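Long-range contact in nucleoporin NUP159 (Saccharomyces cerevisiae, PDB 1XIP), which serves as a nucleoporin of the nuclear pore complex, its N-terminal beta-propeller domain tethering the helicase Dbp5 to the pore for mRNA export: residues V165-V170 with L217-L222. Sequence-based numbering, arbitrary orientation.
Sequences VTSFDV and LSVTIL
Two neighbouring blades of the beta-propeller meet here through their innermost strands, Ser167 and Asp169 of one gripping the backbone of Val219 and Ile221 of the other. Strands 167-170 and 217-221 run nearly parallel, 14° between their directions, with axes 5.4 Å apart, and the two direct hydrogen bonds across the seam run from backbone N-H to side-chain oxygen. Val219 N donates to Ser167 OG over 3.0 Å in a fairly straight bond. Two residues on, Ile221 N donates to Asp169 OD2 at 2.7 Å. With CG anti to its backbone N (chi1 -164°), Asp169 reaches across the seam, and OD2 accepts through the lone pair facing away from OD1. The same OD2 lies 3.3 Å from Thr220 CA and has a long, weak ion pair with Lys281, which also bonds to Ile221 O; this charge would probably favour an ionised carboxylate.

Val219 packs between the two bonds and Ile221 beyond the second. Val219 CG2 presses on Ser167 O at 3.3 Å, while CD1 at the end of the extended Ile221 chain lies 3.6 Å from Asp169 O. One water joins Ser167 OG to Ser218 OG; a second donates to Val219 O (2.7 Å) and weakly to Phe168 O. Phe168 points away from this seam, its side chain touching Val140 and Leu142 of the preceding blade. Classic bulges, Thr166 and Ser167 facing Leu178, Leu217 and Ser218 facing Val230, bring Ser167 and Ser218 to the same level. Such radially arranged blades, their inner strands side by side near the central axis, define the beta-propeller fold.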
loop_
_atom_site.group_PDB
_atom_site.type_symbol
_atom_site.label_atom_id
_atom_site.label_comp_id
_atom_site.label_asym_id
_atom_site.label_seq_id
_atom_site.Cartn_x
_atom_site.Cartn_y
_atom_site.Cartn_z
ATOM N N VAL A 165 2.573 -13.821 -11.921
ATOM C CA VAL A 165 1.936 -13.088 -10.843
ATOM C C VAL A 165 1.707 -11.657 -11.318
ATOM O O VAL A 165 2.571 -11.098 -11.992
ATOM C CB VAL A 165 2.877 -13.056 -9.589
ATOM C CG1 VAL A 165 2.194 -12.398 -8.355
ATOM C CG2 VAL A 165 3.389 -14.448 -9.260
ATOM N N THR A 166 0.560 -11.063 -10.970
ATOM C CA THR A 166 0.322 -9.652 -11.284
ATOM C C THR A 166 0.194 -8.803 -10.026
ATOM O O THR A 166 0.404 -7.597 -10.063
ATOM C CB THR A 166 -0.902 -9.445 -12.206
ATOM O OG1 THR A 166 -2.059 -10.024 -11.611
ATOM C CG2 THR A 166 -0.741 -10.231 -13.504
ATOM N N SER A 167 -0.156 -9.454 -8.925
ATOM C CA SER A 167 -0.164 -8.839 -7.617
ATOM C C SER A 167 0.130 -9.874 -6.546
ATOM O O SER A 167 -0.269 -11.022 -6.647
ATOM C CB SER A 167 -1.521 -8.173 -7.331
ATOM O OG SER A 167 -1.418 -7.291 -6.215
ATOM N N PHE A 168 0.819 -9.454 -5.507
ATOM C CA PHE A 168 1.050 -10.318 -4.364
ATOM C C PHE A 168 0.870 -9.528 -3.068
ATOM O O PHE A 168 0.869 -8.305 -3.073
ATOM C CB PHE A 168 2.442 -10.949 -4.442
ATOM C CG PHE A 168 3.557 -10.026 -3.988
ATOM C CD1 PHE A 168 4.035 -10.080 -2.677
ATOM C CD2 PHE A 168 4.137 -9.121 -4.877
ATOM C CE1 PHE A 168 5.072 -9.238 -2.253
ATOM C CE2 PHE A 168 5.175 -8.280 -4.472
ATOM C CZ PHE A 168 5.641 -8.334 -3.156
ATOM N N ASP A 169 0.710 -10.239 -1.963
ATOM C CA ASP A 169 0.722 -9.624 -0.639
ATOM C C ASP A 169 1.355 -10.608 0.342
ATOM O O ASP A 169 1.234 -11.806 0.158
ATOM C CB ASP A 169 -0.707 -9.256 -0.211
ATOM C CG ASP A 169 -0.744 -8.282 0.955
ATOM O OD1 ASP A 169 0.327 -7.711 1.327
ATOM O OD2 ASP A 169 -1.808 -8.019 1.568
ATOM N N VAL A 170 2.055 -10.100 1.359
ATOM C CA VAL A 170 2.574 -10.943 2.439
ATOM C C VAL A 170 2.255 -10.399 3.799
ATOM O O VAL A 170 2.149 -9.171 3.994
ATOM C CB VAL A 170 4.109 -11.083 2.442
ATOM C CG1 VAL A 170 4.528 -12.450 1.950
ATOM C CG2 VAL A 170 4.788 -9.967 1.704
ATOM N N LEU A 217 -5.620 -6.871 -11.041
ATOM C CA LEU A 217 -4.879 -5.668 -10.649
ATOM C C LEU A 217 -4.221 -5.789 -9.269
ATOM O O LEU A 217 -3.096 -5.327 -9.078
ATOM C CB LEU A 217 -5.758 -4.411 -10.734
ATOM C CG LEU A 217 -6.432 -3.971 -12.064
ATOM C CD1 LEU A 217 -7.316 -2.769 -11.868
ATOM C CD2 LEU A 217 -5.433 -3.665 -13.130
ATOM N N SER A 218 -4.894 -6.433 -8.314
ATOM C CA SER A 218 -4.467 -6.310 -6.932
ATOM C C SER A 218 -5.009 -7.379 -5.952
ATOM O O SER A 218 -6.179 -7.724 -6.004
ATOM C CB SER A 218 -4.829 -4.911 -6.435
ATOM O OG SER A 218 -5.001 -4.929 -5.036
ATOM N N VAL A 219 -4.140 -7.894 -5.075
ATOM C CA VAL A 219 -4.576 -8.645 -3.887
ATOM C C VAL A 219 -4.132 -7.980 -2.608
ATOM O O VAL A 219 -3.085 -7.326 -2.567
ATOM C CB VAL A 219 -3.999 -10.075 -3.736
ATOM C CG1 VAL A 219 -5.132 -11.073 -3.572
ATOM C CG2 VAL A 219 -2.992 -10.444 -4.817
ATOM N N THR A 220 -4.916 -8.205 -1.557
ATOM C CA THR A 220 -4.572 -7.786 -0.219
ATOM C C THR A 220 -5.085 -8.833 0.732
ATOM O O THR A 220 -6.245 -9.212 0.657
ATOM C CB THR A 220 -5.230 -6.442 0.084
ATOM O OG1 THR A 220 -4.763 -5.477 -0.858
ATOM C CG2 THR A 220 -4.747 -5.881 1.412
ATOM N N ILE A 221 -4.208 -9.315 1.605
ATOM C CA ILE A 221 -4.584 -10.191 2.698
ATOM C C ILE A 221 -5.189 -9.343 3.802
ATOM O O ILE A 221 -4.516 -8.453 4.346
ATOM C CB ILE A 221 -3.349 -10.907 3.237
ATOM C CG1 ILE A 221 -2.700 -11.753 2.142
ATOM C CG2 ILE A 221 -3.712 -11.729 4.441
ATOM C CD1 ILE A 221 -1.364 -12.366 2.523
ATOM N N LEU A 222 -6.454 -9.593 4.129
ATOM C CA LEU A 222 -7.101 -8.860 5.220
ATOM C C LEU A 222 -7.061 -9.689 6.495
ATOM O O LEU A 222 -7.043 -9.149 7.598
ATOM C CB LEU A 222 -8.546 -8.488 4.872
ATOM C CG LEU A 222 -8.809 -7.627 3.634
ATOM C CD1 LEU A 222 -10.287 -7.626 3.307
ATOM C CD2 LEU A 222 -8.305 -6.207 3.803
HETATM O O HOH W 1 -1.998 -4.433 -4.953
HETATM O O HOH W 2 -1.049 -5.504 -2.719
#